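Local coordinates for protein Eps1p (Saccharomyces cerevisiae, PDB 4TW5) that belongs to the thioredoxin superfamily, the modelled fragment apparently combining two thioredoxin-like units, each built round a mixed beta sheet and carrying disulfide bonds, at residues Y96-T101 with K257-V262; A114-M119 with F264-F269; S158-K163 with D178-F183; K163-K166 with S171-F174. All coordinates share one frame; numbering follows the deposited sequence.

How the interactions relate
Interactions 1 and 2 lie between the two sheet-bearing halves of the chain, their centres about 9 Å apart, and both use helix 259-265. They meet directly: Lys-98 NZ, from interaction 1, forms a salt bridge with Glu-117 OE2 of segment 114-119 at 3.0 Å. Interactions 3 and 4 are about 8 Å apart between centres, within the second half, where Trp-160 packs on Met-165 and Phe-174, and Cys-180 on Phe-174, close to the Cys-177 to Cys-180 disulfide. The two pairs are connected through rings: Tyr-261 CZ of interaction 1 lies 3.8 Å from Phe-183 CE1 of interaction 3. Interaction 4 touches neither interdomain contact; its nearest atoms are about 14 Å from interaction 1 and 17 Å from interaction 2.

Interaction 1 (Y96-T101 with K257-V262); sequences YIKSFT and KSDGYV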
loop_
_atom_site.group_PDB
_atom_site.type_symbol
_atom_site.label_atom_id
_atom_site.label_comp_id
_atom_site.label_asym_id
_atom_site.label_seq_id
_atom_site.Cartn_x
_atom_site.Cartn_y
_atom_site.Cartn_z
ATOM N N TYR A 96 -26.152 6.597 -41.480
ATOM C CA TYR A 96 -24.722 6.788 -41.288
ATOM C C TYR A 96 -24.288 6.417 -39.866
ATOM O O TYR A 96 -25.029 6.627 -38.916
ATOM C CB TYR A 96 -24.344 8.236 -41.597
ATOM C CG TYR A 96 -22.890 8.561 -41.368
ATOM C CD1 TYR A 96 -21.940 8.140 -42.276
ATOM C CD2 TYR A 96 -22.467 9.319 -40.277
ATOM C CE1 TYR A 96 -20.607 8.432 -42.108
ATOM C CE2 TYR A 96 -21.113 9.629 -40.103
ATOM C CZ TYR A 96 -20.191 9.175 -41.034
ATOM O OH TYR A 96 -18.841 9.439 -40.916
ATOM N N ILE A 97 -23.104 5.827 -39.746
ATOM C CA ILE A 97 -22.533 5.495 -38.456
ATOM C C ILE A 97 -21.201 6.214 -38.252
ATOM O O ILE A 97 -21.052 6.982 -37.300
ATOM C CB ILE A 97 -22.329 3.982 -38.291
ATOM C CG1 ILE A 97 -23.677 3.280 -38.151
ATOM C CG2 ILE A 97 -21.527 3.673 -37.044
ATOM C CD1 ILE A 97 -23.556 1.779 -38.022
ATOM N N LYS A 98 -20.253 5.996 -39.161
ATOM C CA LYS A 98 -18.913 6.553 -39.017
ATOM C C LYS A 98 -18.130 6.469 -40.322
ATOM O O LYS A 98 -18.523 5.741 -41.224
ATOM C CB LYS A 98 -18.164 5.800 -37.918
ATOM C CG LYS A 98 -17.728 4.404 -38.355
ATOM C CD LYS A 98 -16.870 3.705 -37.315
ATOM C CE LYS A 98 -17.689 3.254 -36.131
ATOM N NZ LYS A 98 -16.856 2.372 -35.267
ATOM N N SER A 99 -17.025 7.206 -40.422
ATOM C CA SER A 99 -16.152 7.126 -41.603
ATOM C C SER A 99 -14.851 6.415 -41.276
ATOM O O SER A 99 -14.377 6.471 -40.149
ATOM C CB SER A 99 -15.843 8.521 -42.164
ATOM O OG SER A 99 -17.019 9.156 -42.649
ATOM N N PHE A 100 -14.259 5.781 -42.278
ATOM C CA PHE A 100 -12.989 5.085 -42.119
ATOM C C PHE A 100 -11.858 5.892 -42.766
ATOM O O PHE A 100 -11.614 5.802 -43.971
ATOM C CB PHE A 100 -13.090 3.682 -42.722
ATOM C CG PHE A 100 -11.812 2.890 -42.673
ATOM C CD1 PHE A 100 -11.359 2.348 -41.483
ATOM C CD2 PHE A 100 -11.090 2.637 -43.828
ATOM C CE1 PHE A 100 -10.191 1.590 -41.445
ATOM C CE2 PHE A 100 -9.929 1.881 -43.794
ATOM C CZ PHE A 100 -9.478 1.360 -42.607
ATOM N N THR A 101 -11.176 6.683 -41.946
ATOM C CA THR A 101 -10.185 7.641 -42.419
ATOM C C THR A 101 -8.780 7.078 -42.393
ATOM O O THR A 101 -7.837 7.714 -42.856
ATOM C CB THR A 101 -10.199 8.893 -41.567
ATOM O OG1 THR A 101 -9.760 8.556 -40.247
ATOM C CG2 THR A 101 -11.598 9.477 -41.510
ATOM N N LYS A 257 -17.837 5.003 -25.890
ATOM C CA LYS A 257 -17.562 4.375 -27.172
ATOM C C LYS A 257 -16.249 3.627 -27.150
ATOM O O LYS A 257 -15.284 4.064 -26.506
ATOM C CB LYS A 257 -17.576 5.417 -28.278
ATOM C CG LYS A 257 -18.961 5.993 -28.520
ATOM C CD LYS A 257 -18.909 7.322 -29.238
ATOM C CE LYS A 257 -20.228 8.057 -29.132
ATOM N NZ LYS A 257 -20.262 9.271 -29.988
ATOM N N SER A 258 -16.206 2.502 -27.863
ATOM C CA SER A 258 -15.011 1.665 -27.888
ATOM C C SER A 258 -13.926 2.234 -28.810
ATOM O O SER A 258 -12.751 1.895 -28.668
ATOM C CB SER A 258 -15.356 0.261 -28.343
ATOM O OG SER A 258 -15.682 0.281 -29.714
ATOM N N ASP A 259 -14.322 3.132 -29.714
ATOM C CA ASP A 259 -13.499 3.480 -30.870
ATOM C C ASP A 259 -12.169 4.124 -30.507
ATOM O O ASP A 259 -11.123 3.752 -31.060
ATOM C CB ASP A 259 -14.240 4.436 -31.813
ATOM C CG ASP A 259 -15.550 3.886 -32.301
ATOM O OD1 ASP A 259 -15.881 2.716 -31.991
ATOM O OD2 ASP A 259 -16.245 4.620 -33.030
ATOM N N GLY A 260 -12.220 5.097 -29.598
ATOM C CA GLY A 260 -11.022 5.793 -29.166
ATOM C C GLY A 260 -9.986 4.848 -28.606
ATOM O O GLY A 260 -8.800 4.940 -28.951
ATOM N N TYR A 261 -10.433 3.913 -27.775
ATOM C CA TYR A 261 -9.540 2.928 -27.181
ATOM C C TYR A 261 -8.937 1.947 -28.228
ATOM O O TYR A 261 -7.748 1.626 -28.171
ATOM C CB TYR A 261 -10.281 2.147 -26.091
ATOM C CG TYR A 261 -10.865 3.060 -25.025
ATOM C CD1 TYR A 261 -10.089 3.530 -23.990
ATOM C CD2 TYR A 261 -12.186 3.459 -25.078
ATOM C CE1 TYR A 261 -10.597 4.371 -23.049
ATOM C CE2 TYR A 261 -12.707 4.302 -24.126
ATOM C CZ TYR A 261 -11.903 4.756 -23.115
ATOM O OH TYR A 261 -12.408 5.596 -22.153
ATOM N N VAL A 262 -9.744 1.500 -29.187
ATOM C CA VAL A 262 -9.267 0.557 -30.201
ATOM C C VAL A 262 -8.166 1.212 -31.028
ATOM O O VAL A 262 -7.071 0.658 -31.193
ATOM C CB VAL A 262 -10.416 0.082 -31.130
ATOM C CG1 VAL A 262 -9.864 -0.640 -32.368
ATOM C CG2 VAL A 262 -11.352 -0.854 -30.377
#
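Lys-98 NZ is held by two carboxylates: across the contact by Asp-259, and beside it by Glu-117 of helix 107-118. The salt bridge to Asp-259 has one proper hydrogen bond, Lys-98 NZ to Asp-259 OD2 at 3.2 Å, and a weak one to Asp-259 OD1 at 3.4 Å. The ammonium does not sit in the carboxylate plane; it approaches OD2 from above, 45° out of it. With the CA atoms of Lys-98 and Asp-259 10.3 Å apart, a long flexible lysine suits the place. Its chain starts with CG between the backbone N and the carbonyl carbon (chi1 74°), then bends at chi3 to deliver NZ to the short aspartate coming the opposite way.

The strand carries a classic beta bulge, in which Ile-97 and Lys-98 both face Leu-90. Lys-98 N sits over the centre of one face of the Tyr-96 ring, whose hydroxyl shares a hydrogen bond with Ser-99 OG. Linking edge strand 95-99 to helix 259-265 through one charge-assisted hydrogen-bonded pair, the contact is small and polar; the second acid, Glu-117, would probably help to keep the lysine protonated and its amine in position.

Interaction 2 (A114-M119 with F264-F269); sequences ARRESM and FARRTF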
loop_
_atom_site.group_PDB
_atom_site.type_symbol
_atom_site.label_atom_id
_atom_site.label_comp_id
_atom_site.label_asym_id
_atom_site.label_seq_id
_atom_site.Cartn_x
_atom_site.Cartn_y
_atom_site.Cartn_z
ATOM N N ALA A 114 -13.937 -4.168 -41.512
ATOM C CA ALA A 114 -15.241 -4.801 -41.541
ATOM C C ALA A 114 -15.356 -5.812 -40.379
ATOM O O ALA A 114 -16.344 -5.791 -39.624
ATOM C CB ALA A 114 -15.505 -5.460 -42.891
ATOM N N ARG A 115 -14.334 -6.641 -40.181
ATOM C CA ARG A 115 -14.365 -7.592 -39.066
ATOM C C ARG A 115 -14.476 -6.887 -37.704
ATOM O O ARG A 115 -15.201 -7.327 -36.831
ATOM C CB ARG A 115 -13.132 -8.490 -39.069
ATOM C CG ARG A 115 -13.079 -9.459 -40.226
ATOM C CD ARG A 115 -11.763 -10.155 -40.247
ATOM N NE ARG A 115 -11.690 -11.178 -41.274
ATOM C CZ ARG A 115 -10.554 -11.727 -41.686
ATOM N NH1 ARG A 115 -9.406 -11.341 -41.145
ATOM N NH2 ARG A 115 -10.567 -12.667 -42.627
ATOM N N ARG A 116 -13.759 -5.786 -37.543
ATOM C CA ARG A 116 -13.801 -5.015 -36.302
ATOM C C ARG A 116 -15.241 -4.542 -36.011
ATOM O O ARG A 116 -15.764 -4.733 -34.923
ATOM C CB ARG A 116 -12.816 -3.839 -36.406
ATOM C CG ARG A 116 -12.286 -3.327 -35.090
ATOM C CD ARG A 116 -11.234 -2.224 -35.282
ATOM N NE ARG A 116 -10.134 -2.706 -36.091
ATOM C CZ ARG A 116 -9.812 -2.215 -37.279
ATOM N NH1 ARG A 116 -10.480 -1.193 -37.777
ATOM N NH2 ARG A 116 -8.812 -2.747 -37.958
ATOM N N GLU A 117 -15.887 -3.988 -37.028
ATOM C CA GLU A 117 -17.213 -3.433 -36.907
ATOM C C GLU A 117 -18.322 -4.449 -36.722
ATOM O O GLU A 117 -19.383 -4.107 -36.208
ATOM C CB GLU A 117 -17.517 -2.566 -38.131
ATOM C CG GLU A 117 -16.629 -1.314 -38.168
ATOM C CD GLU A 117 -16.653 -0.507 -36.865
ATOM O OE1 GLU A 117 -17.733 -0.367 -36.232
ATOM O OE2 GLU A 117 -15.571 -0.031 -36.461
ATOM N N SER A 118 -18.112 -5.678 -37.171
ATOM C CA SER A 118 -19.112 -6.713 -36.974
ATOM C C SER A 118 -19.204 -7.096 -35.496
ATOM O O SER A 118 -20.210 -7.629 -35.051
ATOM C CB SER A 118 -18.808 -7.955 -37.817
ATOM O OG SER A 118 -17.942 -8.812 -37.117
ATOM N N MET A 119 -18.166 -6.800 -34.726
ATOM C CA MET A 119 -18.177 -7.188 -33.322
ATOM C C MET A 119 -18.625 -6.073 -32.399
ATOM O O MET A 119 -18.596 -6.217 -31.185
ATOM C CB MET A 119 -16.806 -7.686 -32.903
ATOM C CG MET A 119 -16.700 -9.184 -33.031
ATOM S SD MET A 119 -14.994 -9.556 -33.052
ATOM C CE MET A 119 -14.834 -10.974 -31.986
ATOM N N PHE A 264 -6.351 3.805 -30.285
ATOM C CA PHE A 264 -5.160 4.053 -29.487
ATOM C C PHE A 264 -4.299 2.802 -29.448
ATOM O O PHE A 264 -3.093 2.855 -29.688
ATOM C CB PHE A 264 -5.522 4.481 -28.065
ATOM C CG PHE A 264 -4.356 4.491 -27.114
ATOM C CD1 PHE A 264 -3.400 5.513 -27.158
ATOM C CD2 PHE A 264 -4.220 3.497 -26.176
ATOM C CE1 PHE A 264 -2.340 5.550 -26.268
ATOM C CE2 PHE A 264 -3.165 3.504 -25.278
ATOM C CZ PHE A 264 -2.213 4.537 -25.319
ATOM N N ALA A 265 -4.934 1.668 -29.196
ATOM C CA ALA A 265 -4.221 0.397 -29.092
ATOM C C ALA A 265 -3.539 0.016 -30.399
ATOM O O ALA A 265 -2.648 -0.811 -30.406
ATOM C CB ALA A 265 -5.176 -0.721 -28.664
ATOM N N ARG A 266 -3.972 0.627 -31.493
ATOM C CA ARG A 266 -3.499 0.272 -32.814
ATOM C C ARG A 266 -2.482 1.253 -33.382
ATOM O O ARG A 266 -1.940 1.019 -34.443
ATOM C CB ARG A 266 -4.701 0.104 -33.749
ATOM C CG ARG A 266 -5.183 -1.336 -33.809
ATOM C CD ARG A 266 -6.598 -1.465 -34.283
ATOM N NE ARG A 266 -7.028 -0.404 -35.187
ATOM C CZ ARG A 266 -6.868 -0.388 -36.503
ATOM N NH1 ARG A 266 -6.237 -1.374 -37.137
ATOM N NH2 ARG A 266 -7.338 0.640 -37.184
ATOM N N ARG A 267 -2.200 2.326 -32.655
ATOM C CA ARG A 267 -1.216 3.312 -33.086
ATOM C C ARG A 267 0.189 2.726 -33.167
ATOM O O ARG A 267 0.577 1.912 -32.321
ATOM C CB ARG A 267 -1.157 4.487 -32.104
ATOM C CG ARG A 267 -1.892 5.787 -32.419
ATOM C CD ARG A 267 -1.997 6.609 -31.112
ATOM N NE ARG A 267 -2.833 7.815 -31.188
ATOM C CZ ARG A 267 -3.796 8.140 -30.316
ATOM N NH1 ARG A 267 -4.102 7.324 -29.318
ATOM N NH2 ARG A 267 -4.481 9.273 -30.450
ATOM N N THR A 268 0.926 3.119 -34.209
ATOM C CA THR A 268 2.358 2.829 -34.332
ATOM C C THR A 268 3.119 3.804 -33.425
ATOM O O THR A 268 2.971 5.023 -33.562
ATOM C CB THR A 268 2.873 2.967 -35.793
ATOM O OG1 THR A 268 2.352 1.904 -36.604
ATOM C CG2 THR A 268 4.407 2.981 -35.844
ATOM N N PHE A 269 3.954 3.291 -32.525
ATOM C CA PHE A 269 4.736 4.185 -31.672
ATOM C C PHE A 269 6.229 4.094 -31.989
ATOM O O PHE A 269 6.983 3.412 -31.295
ATOM C CB PHE A 269 4.494 3.887 -30.172
ATOM C CG PHE A 269 3.074 4.161 -29.691
ATOM C CD1 PHE A 269 2.042 3.259 -29.938
ATOM C CD2 PHE A 269 2.775 5.329 -28.989
ATOM C CE1 PHE A 269 0.738 3.516 -29.487
ATOM C CE2 PHE A 269 1.471 5.594 -28.534
ATOM C CZ PHE A 269 0.457 4.689 -28.785
#
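The backbones of segments 114-119 and 264-269 stay well apart, Arg-116 and Arg-266 being nearest with CA atoms 12.1 Å from each other, so the distance is spanned by two long side chains. These arrive from opposite directions and finish in a guanidinium stack. The flat groups lie face to face, with centres 3.5 Å apart and planes inclined by only 25°, and they are offset: Arg-116 NH2 lies over the rim of the Arg-266 group, 3.0 Å from Arg-266 NH1. Both atoms are donors, so this approach is not a hydrogen bond. Arg-116 extends with CG opposite its backbone N (chi1 -154°) and then bends at chi3, which lays the end of the chain against its partner; Arg-266 is also bent at chi3.

Nearby carboxylates probably make such a pairing of like groups tolerable. Besides its stacked partner, each guanidinium has an acid in a salt bridge, Asp-197 at Arg-116 NE and Glu-102 at Arg-266 NH2. Asp-197 also makes a long, weak ion pair with Arg-266 NH1. Arginine suits both positions because its delocalised charge is spread over a flat group that can stack and donate at once. Arg-266 NE, buried here, has no hydrogen-bond partner in the model and only a long, weak ion pair with Asp-263.

The stack thus bridges helix 107-118 of the first thioredoxin-like unit and the end region of helix 259-265. Helix 180-196 lies close to both: Gln-193 bonds to Arg-116 O, and Leu-194 packs on Arg-266.

Interaction 3 (S158-K163 with D178-F183); sequences SFWPTK and DKCHEF
With CG opposite the carbonyl carbon and beside the backbone N (chi1 -58°), the Trp-160 indole is carried off strand 155-160 toward the helix, while Phe-183, its CG anti to the backbone N and beside the carbonyl carbon, brings its ring back to meet it. Trp-160 CH2 comes within 3.6 Å of Phe-183 CD2, at the edge of the phenyl ring. The planes, inclined at 47°, make an oblique pairing, neither stack nor T-shape. On the same benzo side, Trp-160 CZ3 lies 3.4 Å from Cys-180 O, which sits at the ring edge near its plane.

A hydrogen bond of 2.9 Å from Trp-160 NE1 to Ser-158 OG, fairly straight at 152°, satisfies the buried N-H; the hydroxyl is tilted from the ring plane and also bonds to Gly-202 O. Pro-161, centre of an inverse gamma turn, places its CG 3.7 Å from Cys-180 SG; a rigid, apolar ring suits the flank of a sulfur disulfide-bonded to Cys-177. These cysteines form a CXXC pair leading into the helix, as in thioredoxins. The contact joins strand and helix of the beta-alpha-beta unit 155-160, 180-196 and 200-205; Gln-184 and Trp-187 of the helix also touch Trp-160.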
loop_
_atom_site.group_PDB
_atom_site.type_symbol
_atom_site.label_atom_id
_atom_site.label_comp_id
_atom_site.label_asym_id
_atom_site.label_seq_id
_atom_site.Cartn_x
_atom_site.Cartn_y
_atom_site.Cartn_z
ATOM N N SER A 158 -6.729 -2.774 -18.825
ATOM C CA SER A 158 -7.660 -1.987 -18.033
ATOM C C SER A 158 -7.463 -2.293 -16.552
ATOM O O SER A 158 -7.211 -3.442 -16.170
ATOM C CB SER A 158 -9.106 -2.263 -18.465
ATOM O OG SER A 158 -9.427 -3.616 -18.257
ATOM N N PHE A 159 -7.622 -1.260 -15.732
ATOM C CA PHE A 159 -7.405 -1.314 -14.285
ATOM C C PHE A 159 -8.683 -0.918 -13.540
ATOM O O PHE A 159 -9.312 0.086 -13.873
ATOM C CB PHE A 159 -6.247 -0.386 -13.876
ATOM C CG PHE A 159 -4.939 -0.748 -14.514
ATOM C CD1 PHE A 159 -4.664 -0.370 -15.824
ATOM C CD2 PHE A 159 -3.999 -1.491 -13.817
ATOM C CE1 PHE A 159 -3.471 -0.720 -16.411
ATOM C CE2 PHE A 159 -2.818 -1.858 -14.403
ATOM C CZ PHE A 159 -2.546 -1.469 -15.699
ATOM N N TRP A 160 -9.068 -1.712 -12.543
ATOM C CA TRP A 160 -10.400 -1.572 -11.912
ATOM C C TRP A 160 -10.360 -1.434 -10.397
ATOM O O TRP A 160 -9.572 -2.111 -9.740
ATOM C CB TRP A 160 -11.274 -2.772 -12.263
ATOM C CG TRP A 160 -11.462 -2.962 -13.721
ATOM C CD1 TRP A 160 -10.570 -3.507 -14.606
ATOM C CD2 TRP A 160 -12.627 -2.622 -14.482
ATOM N NE1 TRP A 160 -11.108 -3.510 -15.869
ATOM C CE2 TRP A 160 -12.372 -2.983 -15.818
ATOM C CE3 TRP A 160 -13.860 -2.039 -14.160
ATOM C CZ2 TRP A 160 -13.304 -2.780 -16.837
ATOM C CZ3 TRP A 160 -14.787 -1.842 -15.169
ATOM C CH2 TRP A 160 -14.502 -2.207 -16.499
ATOM N N PRO A 161 -11.264 -0.611 -9.832
ATOM C CA PRO A 161 -11.362 -0.517 -8.375
ATOM C C PRO A 161 -12.156 -1.683 -7.807
ATOM O O PRO A 161 -13.296 -1.515 -7.362
ATOM C CB PRO A 161 -12.097 0.809 -8.161
ATOM C CG PRO A 161 -12.958 0.942 -9.350
ATOM C CD PRO A 161 -12.316 0.185 -10.495
ATOM N N THR A 162 -11.544 -2.861 -7.808
ATOM C CA THR A 162 -12.205 -4.071 -7.332
ATOM C C THR A 162 -11.160 -5.129 -7.078
ATOM O O THR A 162 -10.004 -4.942 -7.443
ATOM C CB THR A 162 -13.208 -4.606 -8.368
ATOM O OG1 THR A 162 -13.886 -5.754 -7.847
ATOM C CG2 THR A 162 -12.456 -5.005 -9.630
ATOM N N LYS A 163 -11.559 -6.237 -6.458
ATOM C CA LYS A 163 -10.652 -7.366 -6.293
ATOM C C LYS A 163 -11.320 -8.635 -6.828
ATOM O O LYS A 163 -10.719 -9.700 -6.850
ATOM C CB LYS A 163 -10.266 -7.577 -4.827
ATOM C CG LYS A 163 -11.411 -8.114 -4.018
ATOM C CD LYS A 163 -11.045 -8.332 -2.564
ATOM C CE LYS A 163 -12.252 -8.881 -1.814
ATOM N NZ LYS A 163 -11.943 -9.070 -0.384
ATOM N N ASP A 178 -19.169 5.498 -10.663
ATOM C CA ASP A 178 -20.386 5.630 -11.442
ATOM C C ASP A 178 -20.280 5.014 -12.834
ATOM O O ASP A 178 -21.256 4.489 -13.359
ATOM C CB ASP A 178 -20.762 7.104 -11.586
ATOM C CG ASP A 178 -21.137 7.753 -10.261
ATOM O OD1 ASP A 178 -21.579 7.039 -9.322
ATOM O OD2 ASP A 178 -20.959 8.988 -10.161
ATOM N N LYS A 179 -19.094 5.085 -13.426
ATOM C CA LYS A 179 -18.912 4.671 -14.810
ATOM C C LYS A 179 -18.480 3.214 -14.979
ATOM O O LYS A 179 -18.489 2.719 -16.082
ATOM C CB LYS A 179 -17.904 5.594 -15.499
ATOM C CG LYS A 179 -18.395 7.032 -15.642
ATOM C CD LYS A 179 -17.199 7.984 -15.768
ATOM C CE LYS A 179 -17.619 9.436 -15.810
ATOM N NZ LYS A 179 -16.415 10.316 -15.596
ATOM N N CYS A 180 -18.115 2.538 -13.892
ATOM C CA CYS A 180 -17.565 1.192 -13.972
ATOM C C CYS A 180 -18.451 0.177 -14.728
ATOM O O CYS A 180 -17.951 -0.641 -15.513
ATOM C CB CYS A 180 -17.283 0.652 -12.581
ATOM S SG CYS A 180 -15.734 1.114 -11.810
ATOM N N HIS A 181 -19.754 0.209 -14.465
ATOM C CA HIS A 181 -20.692 -0.710 -15.100
ATOM C C HIS A 181 -20.840 -0.433 -16.591
ATOM O O HIS A 181 -20.845 -1.350 -17.403
ATOM C CB HIS A 181 -22.054 -0.625 -14.423
ATOM C CG HIS A 181 -23.090 -1.507 -15.047
ATOM N ND1 HIS A 181 -23.253 -2.828 -14.691
ATOM C CD2 HIS A 181 -24.003 -1.260 -16.017
ATOM C CE1 HIS A 181 -24.231 -3.353 -15.405
ATOM N NE2 HIS A 181 -24.701 -2.423 -16.218
ATOM N N GLU A 182 -20.980 0.837 -16.951
ATOM C CA GLU A 182 -21.003 1.228 -18.356
ATOM C C GLU A 182 -19.722 0.726 -19.044
ATOM O O GLU A 182 -19.740 0.239 -20.178
ATOM C CB GLU A 182 -21.104 2.746 -18.513
ATOM C CG GLU A 182 -21.362 3.238 -19.953
ATOM C CD GLU A 182 -21.384 4.767 -20.076
ATOM O OE1 GLU A 182 -20.580 5.440 -19.397
ATOM O OE2 GLU A 182 -22.214 5.312 -20.839
ATOM N N PHE A 183 -18.595 0.879 -18.361
ATOM C CA PHE A 183 -17.333 0.557 -18.997
ATOM C C PHE A 183 -17.123 -0.949 -19.125
ATOM O O PHE A 183 -16.291 -1.368 -19.927
ATOM C CB PHE A 183 -16.155 1.194 -18.245
ATOM C CG PHE A 183 -14.886 1.280 -19.072
ATOM C CD1 PHE A 183 -14.808 2.141 -20.149
ATOM C CD2 PHE A 183 -13.795 0.468 -18.796
ATOM C CE1 PHE A 183 -13.664 2.210 -20.918
ATOM C CE2 PHE A 183 -12.633 0.534 -19.574
ATOM C CZ PHE A 183 -12.573 1.407 -20.627
#

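Interaction 4 (K163-K166 with S171-F174); sequences KDMK and SLEF
Met-165 lays its terminal methyl against both Leu-172 and Phe-174. Met-165 CE is 3.5 Å from Leu-172 CD1 and 3.7 Å from Phe-174 CZ, reaching the phenyl ring at its edge, near the ring plane. It is therefore a contact of methyl and ring rim, not a methyl over the face. The methionine crosses each partner at about a right angle. Its chain leaves with CG opposite the backbone N (chi1 -177°), runs straight through chi2, and then bends at chi3, which turns the methyl toward the other segment although CB does not aim that way. An unbranched, flexible side chain suits a position that has to reach another part of the same loop.

Leu-172 supplies the other half by splitting its two methyls. CD1 also approaches Met-165 CB, at 3.6 Å, so it rests along both the root and the tip of the methionine. CD2 turns instead to Asp-164, lying 3.7 Å from its backbone O and 3.8 Å from its CB; of the acid's side chain, the CB does the touching. The branching of leucine is what allows one residue to touch two neighbours.

Neither segment is helix or strand, and both belong to the long loop between strand 155-160 and helix 180-196, where Gln-184 lies against Met-165, Leu-172 and Phe-174. Polar bonds fix the backbone nearby, with Met-165 N bonded to Asn-205. Across the contact itself there is no hydrogen bond or ion pair, so the two loop segments adhere by dispersion and by burying apolar surface, a union without strict direction.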
loop_
_atom_site.group_PDB
_atom_site.type_symbol
_atom_site.label_atom_id
_atom_site.label_comp_id
_atom_site.label_asym_id
_atom_site.label_seq_id
_atom_site.Cartn_x
_atom_site.Cartn_y
_atom_site.Cartn_z
ATOM N N LYS A 163 -11.559 -6.237 -6.458
ATOM C CA LYS A 163 -10.652 -7.366 -6.293
ATOM C C LYS A 163 -11.320 -8.635 -6.828
ATOM O O LYS A 163 -10.719 -9.700 -6.850
ATOM C CB LYS A 163 -10.266 -7.577 -4.827
ATOM C CG LYS A 163 -11.411 -8.114 -4.018
ATOM C CD LYS A 163 -11.045 -8.332 -2.564
ATOM C CE LYS A 163 -12.252 -8.881 -1.814
ATOM N NZ LYS A 163 -11.943 -9.070 -0.384
ATOM N N ASP A 164 -12.566 -8.509 -7.260
ATOM C CA ASP A 164 -13.375 -9.681 -7.571
ATOM C C ASP A 164 -13.597 -9.942 -9.057
ATOM O O ASP A 164 -14.381 -10.811 -9.415
ATOM C CB ASP A 164 -14.739 -9.571 -6.881
ATOM C CG ASP A 164 -14.628 -9.704 -5.398
ATOM O OD1 ASP A 164 -13.875 -10.600 -4.947
ATOM O OD2 ASP A 164 -15.267 -8.905 -4.683
ATOM N N MET A 165 -12.912 -9.218 -9.926
ATOM C CA MET A 165 -13.157 -9.397 -11.348
ATOM C C MET A 165 -12.317 -10.555 -11.878
ATOM O O MET A 165 -11.107 -10.464 -11.957
ATOM C CB MET A 165 -12.883 -8.106 -12.127
ATOM C CG MET A 165 -13.200 -8.222 -13.621
ATOM S SD MET A 165 -12.997 -6.663 -14.512
ATOM C CE MET A 165 -14.397 -5.726 -13.946
ATOM N N LYS A 166 -12.970 -11.662 -12.207
ATOM C CA LYS A 166 -12.277 -12.782 -12.828
ATOM C C LYS A 166 -12.403 -12.679 -14.337
ATOM O O LYS A 166 -11.399 -12.696 -15.047
ATOM C CB LYS A 166 -12.863 -14.110 -12.348
ATOM C CG LYS A 166 -12.476 -14.514 -10.939
ATOM C CD LYS A 166 -11.447 -15.626 -10.949
ATOM C CE LYS A 166 -11.109 -16.099 -9.539
ATOM N NZ LYS A 166 -10.248 -17.322 -9.557
ATOM N N SER A 171 -20.661 -10.070 -12.984
ATOM C CA SER A 171 -21.576 -9.151 -12.310
ATOM C C SER A 171 -20.885 -8.627 -11.066
ATOM O O SER A 171 -20.483 -9.397 -10.205
ATOM C CB SER A 171 -22.890 -9.842 -11.938
ATOM O OG SER A 171 -23.708 -10.048 -13.083
ATOM N N LEU A 172 -20.686 -7.322 -10.996
ATOM C CA LEU A 172 -19.910 -6.751 -9.905
ATOM C C LEU A 172 -20.545 -5.472 -9.392
ATOM O O LEU A 172 -21.201 -4.760 -10.138
ATOM C CB LEU A 172 -18.465 -6.480 -10.369
ATOM C CG LEU A 172 -17.610 -7.686 -10.781
ATOM C CD1 LEU A 172 -16.300 -7.238 -11.434
ATOM C CD2 LEU A 172 -17.321 -8.577 -9.557
ATOM N N GLU A 173 -20.359 -5.194 -8.109
ATOM C CA GLU A 173 -20.791 -3.916 -7.540
ATOM C C GLU A 173 -19.587 -3.062 -7.260
ATOM O O GLU A 173 -18.773 -3.400 -6.407
ATOM C CB GLU A 173 -21.612 -4.112 -6.251
ATOM C CG GLU A 173 -22.924 -4.830 -6.459
ATOM C CD GLU A 173 -23.840 -4.101 -7.451
ATOM O OE1 GLU A 173 -23.853 -2.841 -7.446
ATOM O OE2 GLU A 173 -24.576 -4.774 -8.209
ATOM N N PHE A 174 -19.451 -1.978 -8.012
ATOM C CA PHE A 174 -18.317 -1.071 -7.851
ATOM C C PHE A 174 -18.640 0.105 -6.893
ATOM O O PHE A 174 -19.613 0.848 -7.088
ATOM C CB PHE A 174 -17.891 -0.554 -9.220
ATOM C CG PHE A 174 -17.470 -1.652 -10.190
ATOM C CD1 PHE A 174 -16.228 -2.246 -10.092
ATOM C CD2 PHE A 174 -18.325 -2.073 -11.209
ATOM C CE1 PHE A 174 -15.845 -3.245 -10.985
ATOM C CE2 PHE A 174 -17.938 -3.062 -12.117
ATOM C CZ PHE A 174 -16.699 -3.644 -11.997
#